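Side-chain contacts in proton-dependent oligopeptide transporter family protein (Xanthomonas campestris, PDB 6EI3), which probably carries short peptides across the bacterial membrane together with protons, as a POT family transporter of the Major Facilitator Superfamily: residues 277-280 with 281-284; 240-243 with 244-248; 2-5 with 6-10. One frame throughout, in Å; residues are numbered along the deposited sequence.

Interaction 1: 277-280 with 281-284; sequences THPD and AAVD
Asp280 accepts from Asp284 through the backbone: Asp284 N meets Asp280 O at 2.8 Å, with the N-H pointing almost straight at the oxygen (171°). One step earlier Ala281 N makes a weak bond to Pro279 O, also 2.8 Å. Asp280 has a positive phi of 68°, which turns the chain sharply near the start of helix 281-306. Here the loop after helix 248-270 gives way to the first helical turn. Two carbon contacts back up the turn. Pro279 CD lies 3.9 Å from Ala282 CB, so the CD corner of the proline ring touches the alanine methyl. His278 CB meets Val283 CG2 at 3.9 Å. Val283 has CG1 anti to its backbone N (chi1 180°), and this leaves CG2 beside that N as the branch that reaches the histidine. The imidazole itself serves other partners: NE2 bonds to Ser212 of helix 206-215 and ND1 to His204. The carboxylate of Asp284 lies close to Asp280 O, with CG 3.1 Å from that oxygen. Its own oxygens are acceptors and make no bond there; OD1 forms a salt bridge with Arg275.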
# COMPACT_ATOMS: atom_id res chain seq x y z
N THR A 277 11.83 4.18 -33.75
CA THR A 277 10.53 3.49 -33.75
C THR A 277 9.42 4.29 -33.06
O THR A 277 8.24 4.10 -33.39
CB THR A 277 10.70 2.12 -33.06
OG1 THR A 277 11.97 1.55 -33.38
CG2 THR A 277 9.58 1.13 -33.39
N HIS A 278 9.77 5.15 -32.07
CA HIS A 278 8.80 5.90 -31.27
C HIS A 278 9.04 7.44 -31.27
O HIS A 278 10.18 7.87 -31.49
CB HIS A 278 8.75 5.31 -29.86
CG HIS A 278 8.36 3.86 -29.88
ND1 HIS A 278 7.05 3.47 -30.14
CD2 HIS A 278 9.12 2.76 -29.73
CE1 HIS A 278 7.06 2.15 -30.11
NE2 HIS A 278 8.28 1.68 -29.85
N PRO A 279 7.98 8.26 -31.06
CA PRO A 279 8.08 9.73 -31.24
C PRO A 279 8.86 10.61 -30.24
O PRO A 279 8.52 11.80 -30.14
CB PRO A 279 6.61 10.19 -31.22
CG PRO A 279 5.81 8.99 -31.44
CD PRO A 279 6.57 7.87 -30.86
N ASP A 280 9.92 10.11 -29.57
CA ASP A 280 10.75 10.88 -28.61
C ASP A 280 10.01 11.27 -27.33
O ASP A 280 10.55 10.99 -26.26
CB ASP A 280 11.43 12.11 -29.25
CG ASP A 280 12.72 11.81 -29.99
OD1 ASP A 280 12.78 10.77 -30.68
OD2 ASP A 280 13.65 12.64 -29.91
N ALA A 281 8.80 11.88 -27.40
CA ALA A 281 8.00 12.22 -26.22
C ALA A 281 7.55 10.93 -25.52
O ALA A 281 7.26 10.95 -24.32
CB ALA A 281 6.79 13.05 -26.62
N ALA A 282 7.51 9.81 -26.28
CA ALA A 282 7.17 8.46 -25.80
C ALA A 282 8.39 7.84 -25.12
O ALA A 282 8.25 7.29 -24.03
CB ALA A 282 6.72 7.60 -26.98
N VAL A 283 9.59 7.95 -25.75
CA VAL A 283 10.87 7.43 -25.23
C VAL A 283 11.29 8.19 -23.95
O VAL A 283 11.64 7.54 -22.96
CB VAL A 283 12.00 7.40 -26.29
CG1 VAL A 283 13.31 6.87 -25.72
CG2 VAL A 283 11.59 6.58 -27.51
N ASP A 284 11.22 9.55 -23.98
CA ASP A 284 11.52 10.42 -22.84
C ASP A 284 10.55 10.11 -21.70
O ASP A 284 10.95 10.09 -20.55
CB ASP A 284 11.40 11.91 -23.23
CG ASP A 284 12.39 12.43 -24.25
OD1 ASP A 284 13.33 11.68 -24.61
OD2 ASP A 284 12.22 13.58 -24.71

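Interaction 2: 240-243 with 244-248; sequences LGLT and EQLGL. With 78M ((2S)-2,3-dihydroxypropyl(7Z)-pentadec-7-enoate), chain H.
Leu242 O takes the N-H of Leu246 at 3.0 Å, with the donor nitrogen nearly in line with the carbonyl bond, and Gly247 N approaches Thr243 O at 2.8 Å from above the carbonyl plane. Leu242 is the N-cap residue of the short helix 243-246. A weak bond from Gln245 N shares its carbonyl oxygen. The side chains of Leu242 and Leu246 lie alongside each other and point the same way, with Leu242 CB 4.1 Å from Leu246 CD1. Thr243 OG1 donates back to Leu240 O at 3.1 Å, from above the carbonyl plane. This OG1 stands beside the backbone N, anti to the carbonyl carbon (chi1 -61°), which turns the hydroxyl toward the preceding turn. Leu248 CD1 runs next to the same OG1, while Leu248 CD2 rests on the lipid chain at 78M C11, 3.8 Å away. Gly247, just past the helix, has a positive phi of 91° and is the N-cap of helix 248-270. Its CA lies 3.5 Å from the ester carbonyl oxygen O1 of 78M, and Gln245 O is equally far from the glycerol oxygen O19. The polar head of the lipid thus lies near backbone and its acyl chain on leucine, consistent with a lipid-facing surface.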
# COMPACT_ATOMS: atom_id res chain seq x y z
N LEU A 240 10.58 -19.57 -6.95
CA LEU A 240 9.50 -20.56 -6.76
C LEU A 240 10.00 -21.89 -6.13
O LEU A 240 9.18 -22.67 -5.64
CB LEU A 240 8.71 -20.83 -8.06
CG LEU A 240 8.03 -19.63 -8.74
CD1 LEU A 240 7.55 -20.00 -10.14
CD2 LEU A 240 6.86 -19.09 -7.90
N GLY A 241 11.32 -22.09 -6.12
CA GLY A 241 11.99 -23.23 -5.52
C GLY A 241 12.37 -23.02 -4.06
O GLY A 241 12.97 -23.90 -3.44
N LEU A 242 12.02 -21.84 -3.49
CA LEU A 242 12.31 -21.52 -2.08
C LEU A 242 11.03 -21.53 -1.21
O LEU A 242 11.05 -21.01 -0.10
CB LEU A 242 13.04 -20.16 -1.94
CG LEU A 242 14.40 -20.01 -2.64
CD1 LEU A 242 14.80 -18.55 -2.74
CD2 LEU A 242 15.49 -20.81 -1.93
N THR A 243 9.94 -22.12 -1.73
CA THR A 243 8.62 -22.17 -1.08
C THR A 243 8.68 -22.87 0.29
O THR A 243 8.04 -22.40 1.24
CB THR A 243 7.57 -22.77 -2.05
OG1 THR A 243 7.50 -21.92 -3.20
CG2 THR A 243 6.18 -22.86 -1.44
N GLU A 244 9.49 -23.93 0.41
CA GLU A 244 9.69 -24.71 1.63
C GLU A 244 10.22 -23.89 2.81
O GLU A 244 9.70 -24.01 3.92
CB GLU A 244 10.66 -25.88 1.37
CG GLU A 244 10.07 -27.06 0.64
CD GLU A 244 11.07 -28.19 0.46
OE1 GLU A 244 11.86 -28.13 -0.51
OE2 GLU A 244 11.10 -29.10 1.32
N GLN A 245 11.26 -23.07 2.58
CA GLN A 245 11.91 -22.28 3.63
C GLN A 245 11.38 -20.85 3.80
O GLN A 245 11.60 -20.26 4.86
CB GLN A 245 13.44 -22.27 3.46
CG GLN A 245 13.95 -21.99 2.04
CD GLN A 245 14.31 -23.27 1.33
OE1 GLN A 245 13.45 -23.99 0.81
NE2 GLN A 245 15.60 -23.58 1.30
N LEU A 246 10.70 -20.28 2.78
CA LEU A 246 10.20 -18.90 2.86
C LEU A 246 8.68 -18.76 2.75
O LEU A 246 8.14 -17.74 3.18
CB LEU A 246 10.89 -18.00 1.82
CG LEU A 246 12.40 -17.74 1.98
CD1 LEU A 246 12.98 -17.09 0.74
CD2 LEU A 246 12.69 -16.87 3.19
N GLY A 247 8.00 -19.73 2.15
CA GLY A 247 6.56 -19.66 1.90
C GLY A 247 6.31 -19.05 0.54
O GLY A 247 7.13 -18.27 0.05
N LEU A 248 5.18 -19.42 -0.10
CA LEU A 248 4.80 -18.98 -1.44
C LEU A 248 4.70 -17.45 -1.62
O LEU A 248 5.20 -16.93 -2.62
CB LEU A 248 3.50 -19.66 -1.91
CG LEU A 248 3.07 -19.48 -3.39
CD1 LEU A 248 4.15 -19.94 -4.38
CD2 LEU A 248 1.78 -20.20 -3.67
O21 78M H . 9.13 -22.90 8.58
C20 78M H . 8.93 -22.73 7.18
C18 78M H . 8.40 -21.35 6.86
O19 78M H . 9.23 -20.35 7.47
C17 78M H . 6.96 -21.14 7.28
O2 78M H . 6.16 -21.94 6.37
C1 78M H . 5.52 -21.32 5.37
O1 78M H . 5.56 -20.13 5.17
C2 78M H . 4.77 -22.31 4.52
C3 78M H . 3.28 -21.99 4.38
C4 78M H . 2.97 -21.09 3.19
C5 78M H . 1.49 -20.73 3.07
C6 78M H . 1.09 -20.21 1.69
C7 78M H . -0.29 -19.60 1.71
C8 78M H . -0.88 -18.90 0.75
C9 78M H . -0.34 -18.53 -0.60
C10 78M H . -1.41 -17.88 -1.48
C11 78M H . -0.99 -17.66 -2.92
C12 78M H . -2.13 -17.24 -3.83
C13 78M H . -1.79 -17.22 -5.32
C15 78M H . -0.95 -15.91 -7.31
C14 78M H . -1.20 -15.91 -5.82

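Interaction 3: 2-5 with 6-10; sequences RQIP and FIIGN
Phe6, Pro5 and Ile4 carry most of this contact, in the first turns of helix 4-22. The Phe6 ring turns back along the chain toward the residues before the helix. Its CG stands beside the backbone N (chi1 -62°), which places the ring there, and chi2 (-84°) turns its edge to the carbonyls. Gln3 O lies in the ring plane, 3.7 Å from CD2, and Arg2 O is 3.7 Å from CE2. The weakly positive ring hydrogens there probably suit the two oxygens. Phe6 N also makes a weak bond to Gln3 O. Pro5 has no N-H to give, which fits a place in the first turn, where no N-H is needed for a helical bond. Its carbonyl takes the regular i to i+4 bond: Gly9 N reaches Pro5 O at 2.9 Å in a nearly straight line (166°). Ile4 O receives Ile8 N at 3.0 Å, and a weaker bond from Ile7 N. On the side-chain level Ile4 CG2 touches Ile8 CD1 at 3.6 Å, the two chains crossing at a slant. Around this turn, Ile4 packs on Met125 of helix 121-127 and Val140 of helix 137-165, Ile8 reaches Ile147 of that second helix, and Phe6 rests on Leu188 of helix 168-188.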
# COMPACT_ATOMS: atom_id res chain seq x y z
N ARG A 2 -26.59 12.06 -12.02
CA ARG A 2 -27.50 11.25 -11.19
C ARG A 2 -26.97 9.87 -10.80
O ARG A 2 -27.53 9.25 -9.90
CB ARG A 2 -28.87 11.13 -11.86
CG ARG A 2 -29.69 12.43 -11.85
CD ARG A 2 -30.37 12.73 -10.52
NE ARG A 2 -31.51 11.85 -10.26
CZ ARG A 2 -32.40 12.04 -9.29
NH1 ARG A 2 -32.30 13.09 -8.48
NH2 ARG A 2 -33.41 11.19 -9.13
N GLN A 3 -25.89 9.40 -11.45
CA GLN A 3 -25.27 8.10 -11.13
C GLN A 3 -24.20 8.23 -10.05
O GLN A 3 -23.85 7.22 -9.46
CB GLN A 3 -24.68 7.42 -12.38
CG GLN A 3 -23.57 8.20 -13.07
CD GLN A 3 -24.09 9.08 -14.20
OE1 GLN A 3 -25.06 9.83 -14.05
NE2 GLN A 3 -23.42 9.04 -15.34
N ILE A 4 -23.65 9.43 -9.83
CA ILE A 4 -22.58 9.68 -8.85
C ILE A 4 -22.97 9.22 -7.38
O ILE A 4 -22.12 8.59 -6.75
CB ILE A 4 -22.08 11.17 -8.93
CG1 ILE A 4 -21.29 11.42 -10.26
CG2 ILE A 4 -21.23 11.57 -7.71
CD1 ILE A 4 -19.96 10.52 -10.47
N PRO A 5 -24.22 9.40 -6.87
CA PRO A 5 -24.52 8.92 -5.49
C PRO A 5 -24.32 7.42 -5.27
O PRO A 5 -23.91 6.99 -4.20
CB PRO A 5 -25.98 9.34 -5.28
CG PRO A 5 -26.18 10.51 -6.20
CD PRO A 5 -25.37 10.15 -7.42
N PHE A 6 -24.58 6.61 -6.30
CA PHE A 6 -24.41 5.14 -6.25
C PHE A 6 -22.93 4.79 -6.09
O PHE A 6 -22.61 3.84 -5.39
CB PHE A 6 -25.00 4.46 -7.49
CG PHE A 6 -26.50 4.67 -7.62
CD1 PHE A 6 -27.39 3.85 -6.95
CD2 PHE A 6 -27.01 5.70 -8.41
CE1 PHE A 6 -28.78 4.05 -7.07
CE2 PHE A 6 -28.38 5.90 -8.53
CZ PHE A 6 -29.26 5.07 -7.85
N ILE A 7 -22.04 5.60 -6.73
CA ILE A 7 -20.57 5.45 -6.66
C ILE A 7 -20.09 5.87 -5.28
O ILE A 7 -19.24 5.20 -4.69
CB ILE A 7 -19.90 6.31 -7.79
CG1 ILE A 7 -20.36 5.87 -9.22
CG2 ILE A 7 -18.36 6.37 -7.67
CD1 ILE A 7 -20.02 4.48 -9.67
N ILE A 8 -20.64 7.00 -4.74
CA ILE A 8 -20.26 7.52 -3.41
C ILE A 8 -20.67 6.48 -2.34
O ILE A 8 -19.85 6.14 -1.48
CB ILE A 8 -20.87 8.94 -3.15
CG1 ILE A 8 -20.11 10.03 -3.96
CG2 ILE A 8 -20.88 9.30 -1.64
CD1 ILE A 8 -20.87 11.42 -4.09
N GLY A 9 -21.90 5.96 -2.43
CA GLY A 9 -22.43 4.94 -1.53
C GLY A 9 -21.57 3.69 -1.50
O GLY A 9 -21.18 3.21 -0.44
N ASN A 10 -21.23 3.17 -2.69
CA ASN A 10 -20.38 1.99 -2.83
C ASN A 10 -19.00 2.26 -2.22
O ASN A 10 -18.51 1.42 -1.47
CB ASN A 10 -20.27 1.62 -4.31
CG ASN A 10 -19.21 0.57 -4.57
OD1 ASN A 10 -19.41 -0.64 -4.36
ND2 ASN A 10 -18.04 1.03 -4.91

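The three contacts come in series along the chain: interaction 3 first, then interaction 2, then interaction 1. Each is local and lies where a helix begins or where two helices join. Interaction 3 is at the start of helix 4-22. Interaction 2 joins helix 224-239 to helix 248-270 through a short helix. Interaction 1 lies in the loop after helix 248-270 and the start of helix 281-306, so helix 248-270 links the two. None touches another. The centres of interactions 1 and 2 are about 41 Å apart. Interaction 3 has its centre about 39 Å from that of interaction 1. The centres of interactions 2 and 3 are about 44 Å apart, on opposite sides of the chain's centre. The contacts thus shape separate helix ends of a largely helical transporter.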